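Local coordinates for protein ribose-phosphate pyrophosphokinase (Mycobacterium smegmatis, PDB 5MP7) that probably makes the central metabolite phosphoribosyl pyrophosphate by transferring the pyrophosphoryl group of ATP to ribose 5-phosphate, with magnesium as cofactor, at residues K29-A34 with T308-F313; A61-S66 with D83-G88; M153-L158 with I280-L285; P98-A103 with D140-F145. All blocks are in the same frame, centred on the assembly; numbering follows the deposited sequence.

Contact 1: K29-A34 with T308-F313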
loop_
_atom_site.group_PDB
_atom_site.type_symbol
_atom_site.label_atom_id
_atom_site.label_comp_id
_atom_site.label_asym_id
_atom_site.label_seq_id
_atom_site.Cartn_x
_atom_site.Cartn_y
_atom_site.Cartn_z
ATOM N N LYS A 29 28.847 55.484 -24.361
ATOM C CA LYS A 29 28.560 56.913 -24.462
ATOM C C LYS A 29 29.729 57.721 -24.900
ATOM O O LYS A 29 29.564 58.575 -25.727
ATOM C CB LYS A 29 28.051 57.464 -23.152
ATOM C CG LYS A 29 26.538 57.422 -23.071
ATOM C CD LYS A 29 26.045 56.959 -21.693
ATOM C CE LYS A 29 24.621 57.463 -21.493
ATOM N NZ LYS A 29 23.900 57.192 -20.211
ATOM N N GLU A 30 30.914 57.455 -24.367
ATOM C CA GLU A 30 32.150 58.194 -24.773
ATOM C C GLU A 30 32.496 58.000 -26.241
ATOM O O GLU A 30 32.986 58.928 -26.881
ATOM C CB GLU A 30 33.358 57.772 -23.936
ATOM C CG GLU A 30 33.169 58.048 -22.438
ATOM C CD GLU A 30 33.315 59.533 -22.089
ATOM O OE1 GLU A 30 33.280 60.374 -23.037
ATOM O OE2 GLU A 30 33.474 59.855 -20.866
ATOM N N LEU A 31 32.248 56.796 -26.752
ATOM C CA LEU A 31 32.528 56.455 -28.147
ATOM C C LEU A 31 31.417 56.825 -29.090
ATOM O O LEU A 31 31.650 56.846 -30.287
ATOM C CB LEU A 31 32.731 54.954 -28.300
ATOM C CG LEU A 31 34.003 54.377 -27.724
ATOM C CD1 LEU A 31 33.863 52.868 -27.694
ATOM C CD2 LEU A 31 35.206 54.789 -28.542
ATOM N N ASP A 32 30.215 57.078 -28.556
ATOM C CA ASP A 32 29.007 57.326 -29.351
ATOM C C ASP A 32 28.620 56.133 -30.207
ATOM O O ASP A 32 28.251 56.263 -31.376
ATOM C CB ASP A 32 29.157 58.592 -30.230
ATOM C CG ASP A 32 27.828 59.040 -30.860
ATOM O OD1 ASP A 32 26.807 59.106 -30.118
ATOM O OD2 ASP A 32 27.805 59.329 -32.091
ATOM N N VAL A 33 28.758 54.959 -29.639
ATOM C CA VAL A 33 28.436 53.725 -30.346
ATOM C C VAL A 33 27.581 52.915 -29.419
ATOM O O VAL A 33 27.940 52.763 -28.271
ATOM C CB VAL A 33 29.720 52.925 -30.670
ATOM C CG1 VAL A 33 29.401 51.533 -31.186
ATOM C CG2 VAL A 33 30.557 53.668 -31.708
ATOM N N ALA A 34 26.470 52.378 -29.905
ATOM C CA ALA A 34 25.608 51.528 -29.082
ATOM C C ALA A 34 26.280 50.169 -28.878
ATOM O O ALA A 34 27.021 49.697 -29.741
ATOM C CB ALA A 34 24.247 51.345 -29.731
ATOM N N THR A 308 41.649 54.325 -25.559
ATOM C CA THR A 308 42.394 53.163 -26.011
ATOM C C THR A 308 41.697 52.433 -27.155
ATOM O O THR A 308 42.349 52.050 -28.117
ATOM C CB THR A 308 42.631 52.159 -24.872
ATOM O OG1 THR A 308 43.261 52.823 -23.785
ATOM C CG2 THR A 308 43.568 51.062 -25.309
ATOM N N ILE A 309 40.380 52.243 -27.060
ATOM C CA ILE A 309 39.598 51.622 -28.141
ATOM C C ILE A 309 39.698 52.443 -29.420
ATOM O O ILE A 309 39.891 51.883 -30.496
ATOM C CB ILE A 309 38.114 51.448 -27.756
ATOM C CG1 ILE A 309 38.010 50.430 -26.627
ATOM C CG2 ILE A 309 37.237 51.010 -28.926
ATOM C CD1 ILE A 309 36.608 50.274 -26.068
ATOM N N ARG A 310 39.612 53.758 -29.294
ATOM C CA ARG A 310 39.661 54.627 -30.447
ATOM C C ARG A 310 41.015 54.515 -31.150
ATOM O O ARG A 310 41.082 54.413 -32.375
ATOM C CB ARG A 310 39.390 56.060 -30.018
ATOM C CG ARG A 310 38.896 57.014 -31.083
ATOM C CD ARG A 310 37.986 58.215 -30.612
ATOM N NE ARG A 310 38.365 59.134 -29.489
ATOM C CZ ARG A 310 37.725 59.348 -28.326
ATOM N NH1 ARG A 310 36.637 58.668 -27.977
ATOM N NH2 ARG A 310 38.212 60.238 -27.468
ATOM N N ALA A 311 42.091 54.503 -30.379
ATOM C CA ALA A 311 43.432 54.420 -30.942
ATOM C C ALA A 311 43.722 53.058 -31.599
ATOM O O ALA A 311 44.354 52.990 -32.647
ATOM C CB ALA A 311 44.460 54.681 -29.864
ATOM N N VAL A 312 43.258 51.991 -30.984
ATOM C CA VAL A 312 43.372 50.655 -31.578
ATOM C C VAL A 312 42.589 50.574 -32.871
ATOM O O VAL A 312 43.106 50.074 -33.890
ATOM C CB VAL A 312 42.891 49.549 -30.610
ATOM C CG1 VAL A 312 42.746 48.202 -31.299
ATOM C CG2 VAL A 312 43.862 49.426 -29.428
ATOM N N PHE A 313 41.347 51.053 -32.818
ATOM C CA PHE A 313 40.464 51.033 -33.983
ATOM C C PHE A 313 41.021 51.879 -35.123
ATOM O O PHE A 313 40.976 51.461 -36.273
ATOM C CB PHE A 313 39.055 51.508 -33.614
ATOM C CG PHE A 313 38.122 51.564 -34.772
ATOM C CD1 PHE A 313 37.779 50.407 -35.441
ATOM C CD2 PHE A 313 37.613 52.775 -35.222
ATOM C CE1 PHE A 313 36.924 50.443 -36.552
ATOM C CE2 PHE A 313 36.760 52.822 -36.325
ATOM C CZ PHE A 313 36.412 51.657 -36.984
#

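Contact 2: A61-S66 with D83-G88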
loop_
_atom_site.group_PDB
_atom_site.type_symbol
_atom_site.label_atom_id
_atom_site.label_comp_id
_atom_site.label_asym_id
_atom_site.label_seq_id
_atom_site.Cartn_x
_atom_site.Cartn_y
_atom_site.Cartn_z
ATOM N N ALA A 61 35.908 44.177 -33.446
ATOM C CA ALA A 61 35.114 43.909 -32.274
ATOM C C ALA A 61 35.919 44.171 -31.036
ATOM O O ALA A 61 37.101 43.824 -30.979
ATOM C CB ALA A 61 34.641 42.481 -32.267
ATOM N N PHE A 62 35.276 44.806 -30.057
ATOM C CA PHE A 62 35.854 45.035 -28.738
ATOM C C PHE A 62 34.925 44.396 -27.714
ATOM O O PHE A 62 33.751 44.756 -27.613
ATOM C CB PHE A 62 36.019 46.519 -28.517
ATOM C CG PHE A 62 37.005 47.129 -29.437
ATOM C CD1 PHE A 62 36.648 47.474 -30.734
ATOM C CD2 PHE A 62 38.318 47.308 -29.048
ATOM C CE1 PHE A 62 37.596 48.001 -31.627
ATOM C CE2 PHE A 62 39.261 47.849 -29.931
ATOM C CZ PHE A 62 38.889 48.221 -31.212
ATOM N N VAL A 63 35.420 43.399 -27.008
ATOM C CA VAL A 63 34.573 42.597 -26.130
ATOM C C VAL A 63 34.929 42.960 -24.715
ATOM O O VAL A 63 35.952 42.575 -24.245
ATOM C CB VAL A 63 34.818 41.109 -26.326
ATOM C CG1 VAL A 63 33.841 40.305 -25.501
ATOM C CG2 VAL A 63 34.678 40.790 -27.790
ATOM N N LEU A 64 34.055 43.706 -24.055
ATOM C CA LEU A 64 34.310 44.264 -22.756
ATOM C C LEU A 64 33.680 43.409 -21.677
ATOM O O LEU A 64 32.489 43.240 -21.641
ATOM C CB LEU A 64 33.759 45.685 -22.709
ATOM C CG LEU A 64 33.701 46.443 -21.374
ATOM C CD1 LEU A 64 35.027 46.528 -20.649
ATOM C CD2 LEU A 64 33.201 47.851 -21.682
ATOM N N GLN A 65 34.495 42.872 -20.792
ATOM C CA GLN A 65 33.995 42.134 -19.662
ATOM C C GLN A 65 34.830 42.455 -18.415
ATOM O O GLN A 65 36.058 42.243 -18.386
ATOM C CB GLN A 65 34.035 40.620 -19.960
ATOM C CG GLN A 65 33.481 39.738 -18.864
ATOM C CD GLN A 65 31.945 39.746 -18.816
ATOM O OE1 GLN A 65 31.318 40.772 -18.604
ATOM N NE2 GLN A 65 31.346 38.579 -18.998
ATOM N N SER A 66 34.147 42.889 -17.370
ATOM C CA SER A 66 34.739 42.972 -16.048
ATOM C C SER A 66 34.564 41.620 -15.310
ATOM O O SER A 66 33.762 40.810 -15.708
ATOM C CB SER A 66 34.069 44.087 -15.304
ATOM O OG SER A 66 34.826 44.424 -14.186
ATOM N N ASP A 83 34.596 33.215 -29.155
ATOM C CA ASP A 83 34.335 32.070 -30.054
ATOM C C ASP A 83 33.277 32.410 -31.083
ATOM O O ASP A 83 33.398 32.082 -32.264
ATOM C CB ASP A 83 33.918 30.811 -29.231
ATOM C CG ASP A 83 33.517 29.510 -30.132
ATOM O OD1 ASP A 83 32.419 29.472 -30.771
ATOM O OD2 ASP A 83 34.266 28.489 -30.158
ATOM N N ALA A 84 32.197 33.017 -30.624
ATOM C CA ALA A 84 31.109 33.354 -31.515
ATOM C C ALA A 84 31.511 34.391 -32.560
ATOM O O ALA A 84 31.112 34.302 -33.711
ATOM C CB ALA A 84 29.908 33.822 -30.711
ATOM N N LEU A 85 32.303 35.376 -32.164
ATOM C CA LEU A 85 32.790 36.366 -33.111
ATOM C C LEU A 85 33.780 35.755 -34.085
ATOM O O LEU A 85 33.810 36.115 -35.258
ATOM C CB LEU A 85 33.480 37.519 -32.392
ATOM C CG LEU A 85 32.558 38.422 -31.585
ATOM C CD1 LEU A 85 33.366 39.249 -30.597
ATOM C CD2 LEU A 85 31.746 39.349 -32.460
ATOM N N LYS A 86 34.606 34.839 -33.612
ATOM C CA LYS A 86 35.503 34.148 -34.512
ATOM C C LYS A 86 34.744 33.330 -35.579
ATOM O O LYS A 86 35.104 33.386 -36.766
ATOM C CB LYS A 86 36.451 33.274 -33.738
ATOM C CG LYS A 86 37.306 32.378 -34.618
ATOM C CD LYS A 86 38.458 31.717 -33.849
ATOM C CE LYS A 86 38.226 30.251 -33.493
ATOM N NZ LYS A 86 37.662 29.987 -32.131
ATOM N N ARG A 87 33.692 32.628 -35.175
ATOM C CA ARG A 87 32.864 31.866 -36.136
ATOM C C ARG A 87 31.894 32.708 -36.943
ATOM O O ARG A 87 31.351 32.219 -37.929
ATOM C CB ARG A 87 32.102 30.753 -35.429
ATOM C CG ARG A 87 33.097 29.780 -34.866
ATOM C CD ARG A 87 32.500 28.576 -34.204
ATOM N NE ARG A 87 33.331 27.464 -34.642
ATOM C CZ ARG A 87 34.345 26.925 -33.986
ATOM N NH1 ARG A 87 34.662 27.314 -32.755
ATOM N NH2 ARG A 87 35.019 25.927 -34.565
ATOM N N GLY A 88 31.641 33.943 -36.497
ATOM C CA GLY A 88 30.832 34.867 -37.225
ATOM C C GLY A 88 31.616 35.779 -38.131
ATOM O O GLY A 88 31.074 36.787 -38.575
#

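Contact 3: M153-L158 with I280-L285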
loop_
_atom_site.group_PDB
_atom_site.type_symbol
_atom_site.label_atom_id
_atom_site.label_comp_id
_atom_site.label_asym_id
_atom_site.label_seq_id
_atom_site.Cartn_x
_atom_site.Cartn_y
_atom_site.Cartn_z
ATOM N N MET A 153 47.171 49.661 -19.811
ATOM C CA MET A 153 46.795 51.033 -19.449
ATOM C C MET A 153 47.022 51.289 -17.979
ATOM O O MET A 153 46.850 50.414 -17.128
ATOM C CB MET A 153 45.331 51.283 -19.827
ATOM C CG MET A 153 45.027 51.082 -21.309
ATOM S SD MET A 153 46.085 52.084 -22.403
ATOM C CE MET A 153 47.537 51.111 -22.796
ATOM N N ARG A 154 47.423 52.509 -17.682
ATOM C CA ARG A 154 47.725 52.887 -16.322
ATOM C C ARG A 154 46.767 53.930 -15.812
ATOM O O ARG A 154 46.487 54.879 -16.493
ATOM C CB ARG A 154 49.150 53.428 -16.245
ATOM C CG ARG A 154 50.178 52.407 -15.822
ATOM C CD ARG A 154 50.739 51.662 -16.997
ATOM N NE ARG A 154 51.969 50.975 -16.600
ATOM C CZ ARG A 154 52.764 50.317 -17.443
ATOM N NH1 ARG A 154 52.485 50.273 -18.765
ATOM N NH2 ARG A 154 53.842 49.707 -16.957
ATOM N N ALA A 155 46.314 53.768 -14.575
ATOM C CA ALA A 155 45.442 54.738 -13.912
ATOM C C ALA A 155 46.222 55.756 -13.063
ATOM O O ALA A 155 45.627 56.607 -12.419
ATOM C CB ALA A 155 44.446 53.989 -13.033
ATOM N N GLN A 156 47.545 55.621 -13.022
ATOM C CA GLN A 156 48.389 56.453 -12.199
ATOM C C GLN A 156 48.151 57.953 -12.380
ATOM O O GLN A 156 48.003 58.650 -11.398
ATOM C CB GLN A 156 49.844 56.155 -12.491
ATOM C CG GLN A 156 50.787 56.881 -11.574
ATOM C CD GLN A 156 52.223 56.564 -11.895
ATOM O OE1 GLN A 156 52.560 55.540 -12.528
ATOM N NE2 GLN A 156 53.088 57.455 -11.480
ATOM N N LYS A 157 48.174 58.436 -13.614
ATOM C CA LYS A 157 47.912 59.838 -13.886
ATOM C C LYS A 157 46.545 60.265 -13.355
ATOM O O LYS A 157 46.412 61.341 -12.805
ATOM C CB LYS A 157 48.002 60.154 -15.374
ATOM C CG LYS A 157 49.429 60.273 -15.889
ATOM C CD LYS A 157 49.475 61.113 -17.165
ATOM C CE LYS A 157 50.897 61.428 -17.602
ATOM N NZ LYS A 157 51.429 60.378 -18.507
ATOM N N LEU A 158 45.544 59.417 -13.530
ATOM C CA LEU A 158 44.211 59.691 -13.060
ATOM C C LEU A 158 44.156 59.790 -11.523
ATOM O O LEU A 158 43.565 60.728 -10.985
ATOM C CB LEU A 158 43.238 58.611 -13.576
ATOM C CG LEU A 158 41.787 58.593 -13.073
ATOM C CD1 LEU A 158 40.972 59.746 -13.680
ATOM C CD2 LEU A 158 41.167 57.245 -13.423
ATOM N N ILE A 280 40.371 55.898 -2.426
ATOM C CA ILE A 280 40.128 56.252 -3.803
ATOM C C ILE A 280 40.363 55.034 -4.675
ATOM O O ILE A 280 41.421 54.406 -4.597
ATOM C CB ILE A 280 41.077 57.337 -4.244
ATOM C CG1 ILE A 280 41.010 58.487 -3.267
ATOM C CG2 ILE A 280 40.695 57.861 -5.625
ATOM C CD1 ILE A 280 42.199 59.408 -3.318
ATOM N N VAL A 281 39.351 54.676 -5.462
ATOM C CA VAL A 281 39.394 53.550 -6.392
ATOM C C VAL A 281 38.796 53.939 -7.725
ATOM O O VAL A 281 38.221 55.009 -7.845
ATOM C CB VAL A 281 38.653 52.293 -5.901
ATOM C CG1 VAL A 281 39.242 51.790 -4.618
ATOM C CG2 VAL A 281 37.195 52.567 -5.713
ATOM N N THR A 282 39.035 53.126 -8.745
ATOM C CA THR A 282 38.407 53.310 -10.049
ATOM C C THR A 282 37.289 52.333 -10.142
ATOM O O THR A 282 37.130 51.461 -9.288
ATOM C CB THR A 282 39.358 53.085 -11.258
ATOM O OG1 THR A 282 39.635 51.671 -11.407
ATOM C CG2 THR A 282 40.632 53.846 -11.065
ATOM N N ASN A 283 36.553 52.420 -11.228
ATOM C CA ASN A 283 35.439 51.492 -11.442
ATOM C C ASN A 283 35.748 50.356 -12.432
ATOM O O ASN A 283 34.921 50.035 -13.283
ATOM C CB ASN A 283 34.163 52.277 -11.829
ATOM C CG ASN A 283 34.245 52.878 -13.205
ATOM O OD1 ASN A 283 35.320 53.208 -13.696
ATOM N ND2 ASN A 283 33.119 53.035 -13.824
ATOM N N THR A 284 36.945 49.787 -12.363
ATOM C CA THR A 284 37.279 48.650 -13.215
ATOM C C THR A 284 36.394 47.483 -12.858
ATOM O O THR A 284 36.110 46.672 -13.697
ATOM C CB THR A 284 38.748 48.206 -13.059
ATOM O OG1 THR A 284 39.106 48.191 -11.681
ATOM C CG2 THR A 284 39.696 49.123 -13.833
ATOM N N LEU A 285 35.993 47.424 -11.606
ATOM C CA LEU A 285 35.023 46.493 -11.080
ATOM C C LEU A 285 33.814 47.261 -10.641
ATOM O O LEU A 285 33.935 48.439 -10.323
ATOM C CB LEU A 285 35.594 45.781 -9.859
ATOM C CG LEU A 285 36.718 44.839 -10.288
ATOM C CD1 LEU A 285 37.717 44.607 -9.191
ATOM C CD2 LEU A 285 36.181 43.489 -10.758
#

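Contact 4: P98-A103 with D140-F145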
loop_
_atom_site.group_PDB
_atom_site.type_symbol
_atom_site.label_atom_id
_atom_site.label_comp_id
_atom_site.label_asym_id
_atom_site.label_seq_id
_atom_site.Cartn_x
_atom_site.Cartn_y
_atom_site.Cartn_z
ATOM N N PRO A 98 39.297 44.874 -17.804
ATOM C CA PRO A 98 39.793 45.980 -16.992
ATOM C C PRO A 98 40.503 45.485 -15.740
ATOM O O PRO A 98 41.529 46.028 -15.379
ATOM C CB PRO A 98 38.528 46.754 -16.652
ATOM C CG PRO A 98 37.578 46.443 -17.744
ATOM C CD PRO A 98 37.859 45.023 -18.117
ATOM N N PHE A 99 39.972 44.454 -15.100
ATOM C CA PHE A 99 40.669 43.735 -14.040
ATOM C C PHE A 99 41.018 42.343 -14.579
ATOM O O PHE A 99 40.129 41.554 -14.922
ATOM C CB PHE A 99 39.753 43.665 -12.831
ATOM C CG PHE A 99 40.242 42.778 -11.713
ATOM C CD1 PHE A 99 41.085 43.289 -10.746
ATOM C CD2 PHE A 99 39.801 41.463 -11.601
ATOM C CE1 PHE A 99 41.511 42.511 -9.688
ATOM C CE2 PHE A 99 40.221 40.675 -10.554
ATOM C CZ PHE A 99 41.090 41.195 -9.598
ATOM N N TYR A 100 42.309 42.065 -14.716
ATOM C CA TYR A 100 42.775 40.821 -15.334
ATOM C C TYR A 100 42.631 39.670 -14.343
ATOM O O TYR A 100 43.257 39.666 -13.292
ATOM C CB TYR A 100 44.210 40.991 -15.777
ATOM C CG TYR A 100 44.750 39.897 -16.646
ATOM C CD1 TYR A 100 45.211 38.697 -16.098
ATOM C CD2 TYR A 100 44.905 40.078 -18.013
ATOM C CE1 TYR A 100 45.779 37.706 -16.889
ATOM C CE2 TYR A 100 45.471 39.077 -18.830
ATOM C CZ TYR A 100 45.918 37.907 -18.251
ATOM O OH TYR A 100 46.473 36.915 -18.997
ATOM N N PRO A 101 41.770 38.716 -14.638
ATOM C CA PRO A 101 41.583 37.606 -13.714
ATOM C C PRO A 101 42.808 36.698 -13.601
ATOM O O PRO A 101 43.467 36.443 -14.609
ATOM C CB PRO A 101 40.421 36.807 -14.342
ATOM C CG PRO A 101 40.318 37.253 -15.745
ATOM C CD PRO A 101 41.152 38.468 -15.944
ATOM N N TYR A 102 43.052 36.225 -12.373
ATOM C CA TYR A 102 44.145 35.386 -11.998
ATOM C C TYR A 102 45.492 36.082 -12.061
ATOM O O TYR A 102 46.527 35.418 -12.048
ATOM C CB TYR A 102 44.146 34.082 -12.822
ATOM C CG TYR A 102 43.033 33.204 -12.445
ATOM C CD1 TYR A 102 43.137 32.403 -11.349
ATOM C CD2 TYR A 102 41.840 33.204 -13.166
ATOM C CE1 TYR A 102 42.108 31.568 -10.979
ATOM C CE2 TYR A 102 40.793 32.382 -12.817
ATOM C CZ TYR A 102 40.936 31.559 -11.714
ATOM O OH TYR A 102 39.888 30.807 -11.279
ATOM N N ALA A 103 45.510 37.403 -12.122
ATOM C CA ALA A 103 46.783 38.162 -12.209
ATOM C C ALA A 103 47.707 37.908 -11.044
ATOM O O ALA A 103 48.911 37.931 -11.234
ATOM C CB ALA A 103 46.530 39.645 -12.364
ATOM N N ASP A 140 53.815 43.945 -14.520
ATOM C CA ASP A 140 53.953 44.416 -15.870
ATOM C C ASP A 140 54.354 43.280 -16.823
ATOM O O ASP A 140 54.031 43.305 -17.996
ATOM C CB ASP A 140 54.987 45.546 -15.917
ATOM C CG ASP A 140 54.655 46.734 -14.945
ATOM O OD1 ASP A 140 53.888 46.536 -13.974
ATOM O OD2 ASP A 140 55.182 47.861 -15.148
ATOM N N GLN A 141 54.988 42.242 -16.307
ATOM C CA GLN A 141 55.451 41.124 -17.132
ATOM C C GLN A 141 54.331 40.296 -17.711
ATOM O O GLN A 141 54.549 39.613 -18.705
ATOM C CB GLN A 141 56.414 40.203 -16.373
ATOM C CG GLN A 141 57.791 40.824 -16.152
ATOM C CD GLN A 141 57.770 41.893 -15.086
ATOM O OE1 GLN A 141 57.071 41.767 -14.084
ATOM N NE2 GLN A 141 58.500 42.978 -15.313
ATOM N N ILE A 142 53.127 40.370 -17.127
ATOM C CA ILE A 142 51.931 39.711 -17.698
ATOM C C ILE A 142 51.696 40.110 -19.173
ATOM O O ILE A 142 51.110 39.359 -19.940
ATOM C CB ILE A 142 50.689 39.996 -16.816
ATOM C CG1 ILE A 142 50.825 39.237 -15.506
ATOM C CG2 ILE A 142 49.400 39.579 -17.507
ATOM C CD1 ILE A 142 49.804 39.591 -14.455
ATOM N N GLN A 143 52.147 41.298 -19.542
ATOM C CA GLN A 143 52.144 41.757 -20.910
ATOM C C GLN A 143 52.858 40.755 -21.865
ATOM O O GLN A 143 52.414 40.520 -22.975
ATOM C CB GLN A 143 52.810 43.120 -20.924
ATOM C CG GLN A 143 52.572 43.988 -22.126
ATOM C CD GLN A 143 53.241 45.351 -21.967
ATOM O OE1 GLN A 143 54.359 45.467 -21.421
ATOM N NE2 GLN A 143 52.575 46.385 -22.455
ATOM N N GLY A 144 53.903 40.095 -21.401
ATOM C CA GLY A 144 54.547 39.041 -22.178
ATOM C C GLY A 144 53.891 37.656 -22.208
ATOM O O GLY A 144 54.376 36.769 -22.916
ATOM N N PHE A 145 52.791 37.468 -21.491
ATOM C CA PHE A 145 52.094 36.196 -21.471
ATOM C C PHE A 145 51.261 35.922 -22.678
ATOM O O PHE A 145 50.839 34.803 -22.876
ATOM C CB PHE A 145 51.194 36.098 -20.249
ATOM C CG PHE A 145 51.922 35.894 -18.953
ATOM C CD1 PHE A 145 53.303 35.836 -18.874
ATOM C CD2 PHE A 145 51.194 35.779 -17.794
ATOM C CE1 PHE A 145 53.939 35.675 -17.654
ATOM C CE2 PHE A 145 51.819 35.612 -16.581
ATOM C CZ PHE A 145 53.202 35.547 -16.509
#

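Contact 1: K29-A34 with T308-F313
E30 faces R310 with its backbone: E30 O lies 3.8 Å from R310 NH1, beyond bonding distance and oblique to the guanidinium plane. The carboxylate stays farther away, with E30 OE1 6.2 Å from R310 NH1, so any attraction between these opposite charges is probably weak. L31 carries the packing. Its CD1 touches I309 CG2 at 4.0 Å and is almost as near to I309 CD1, the two side chains crossing at about a right angle. CD2, the other branch, meets R310 NH1 at 4.2 Å as the L31 and R310 side chains pass in opposite directions. R310 leaves its helix with CG anti to the backbone N (chi1 -158°) and bends at chi3, which carries NH1 to the last turn of helix 21-31. D32 then turns the chain away with positive phi, its N weakly bonded to K29 O (3.3 Å). Behind the contact I309 also lies on F62 of strand 60-64. This is helix-to-helix packing in an alpha/beta fold: the C-terminal helix 302-314 lies on the N-terminal sheet beside helix 21-31, which a Schellman motif with D32 as C-prime residue brings to its end.

Contact 2: A61-S66 with D83-G88
L85 points one methyl at the strand: its CD1 reaches V63 CG2 at 3.5 Å, close for two methyl groups, and A61 CB at 3.9 Å. All three residues are buried. A61 and V63, two positions apart on strand 60-64, both direct their side chains at helix 71-87, and the single methyl of L85 touches both. The V63 and L85 side chains run alongside each other in opposite senses rather than meeting end on. With CG1 of V63 anti to the backbone N (chi1 -175°), it is the CG2 branch that faces the leucine. F62, between A61 and V63 in sequence, points away from the helix and packs on V312 and F313 of helix 302-314.

Strand 60-64, helix 71-87 and strand 92-97 form a beta-alpha-beta unit of the N-terminal domain, in which parallel strands are joined through a helix lying on one side of the sheet. L85 also packs on F15 and I93, from the two strands flanking 60-64, so its side chain spans three neighbouring strands.

Away from the sheet the helix meets the second subunit. R87 brings the edge of its guanidinium to D83, one turn earlier, with the carboxylate carbon in plane; R87 NH1 to D83 OD2 is a salt bridge of 2.9 Å, although its hydrogen bond is bent (124°) and weak. The other carboxylate oxygen, D83 OD1, accepts a hydrogen bond from the backbone N of I115 of the second subunit, and K108 NZ of that subunit hydrogen-bonds to R87 O.

Contact 3: M153-L158 with I280-L285
A155, L158 and T282, the residues that touch, carry no flat side-chain group, so faces and edges play no part and the meeting is purely between methyls. T282 CG2 lies 4.2 Å from L158 CD2 and 4.3 Å from A155 CB. A single threonine methyl thus rests between the residue just ahead of helix 156-167 and a residue in its first turn. Both distances are ordinary for methyls in contact, and the shared surface is small, at 71 Å² over both sides.

The rotation of T282 decides which of its branches takes this place. OG1 stands between the backbone N and the carbonyl carbon (chi1 73°), which leaves CG2 anti to the carbonyl carbon and facing the helix. The hydroxyl donates to T259 O; in addition T284 N makes a weak bond to T282 OG1, 3.4 Å long at 146°, as the chain leaves the strand. The buried threonine therefore keeps its polar branch satisfied while lending its methyl to the packing. L158, its CG anti to the backbone N (chi1 173°), comes at the threonine obliquely with CD2 in front.

Ahead of the helix, A155 N bonds to D136 OD2, and M153 still makes backbone hydrogen bonds with S134 and D136 at the edge of the N-terminal sheet. Strand 278-282 belongs to the other sheet, between strands 253-258 and 296-299. Helix 156-167 leans on this second sheet, with I280 packing on L159, Y162 and I163, while Q156 meets helix 182-191, so the contact lies where the chain passes from one domain to the other.

Contact 4: P98-A103 with D140-F145
Y100 to A103 form a type II beta turn, with Y102 at positive phi (68°) and a weak closing bond from A103 N to Y100 O of 3.4 Å. Facing it, D140-G144 wind as a 3-10 segment held by successive i to i+3 bonds, among them G144 N to Q141 O at 2.8 Å. The turn and the 3-10 segment come nearest at A103 and I142.

I142 bridges the two ends of the turn with its two branches. CG2, anti to the backbone N while CG1 is anti to the carbonyl carbon (chi1 -70°), sits over one face of the Y100 ring, 4.1 Å from the centroid and 17° off the normal, a CH-pi contact displaced toward the hydroxyl-bearing end: Y100 CZ is its nearest atom at 3.9 Å. CD1, on the longer branch, reaches A103 CB at 3.9 Å and A103 O at 3.7 Å. At the base of the isoleucine, I142 CA lies 3.9 Å above the centre of the F145 ring.

Y100 OH donates to A117 O of helix 116-127, which fixes the far end of the ring. Y102 N hydrogen-bonds to E47 OE2 and Y102 OH to I48 N, both of the second subunit. A103 also packs on H138, predicted to bind magnesium, and is followed by R104, predicted to bind ATP.

Between the segments the chemistry is almost wholly dispersive, carbon against ring and methyl, which gives little directional control; the direction is probably set by the hydroxyl of Y100 and by the backbone bonds within each segment.

Contacts 2, 3 and 4 are buried, whereas contact 1 lies partly open, and only there does a charged group join the packing. Contacts 1 and 2 use opposite sides of strand 60-64: F62 faces the helix of contact 1, while its neighbours serve contact 2. Contact 2 stays within one domain and contact 4 joins two of its loops; contact 3 ties a helix to the second sheet. Polar links join contacts 2, 3 and 4: S66 OG probably bonds to T284 O, between contacts 2 and 3, and R154 forms a salt bridge with D140, between contacts 3 and 4. Contact 1 meets contacts 2 and 3 by packing. Contacts 2 and 4 border the second subunit.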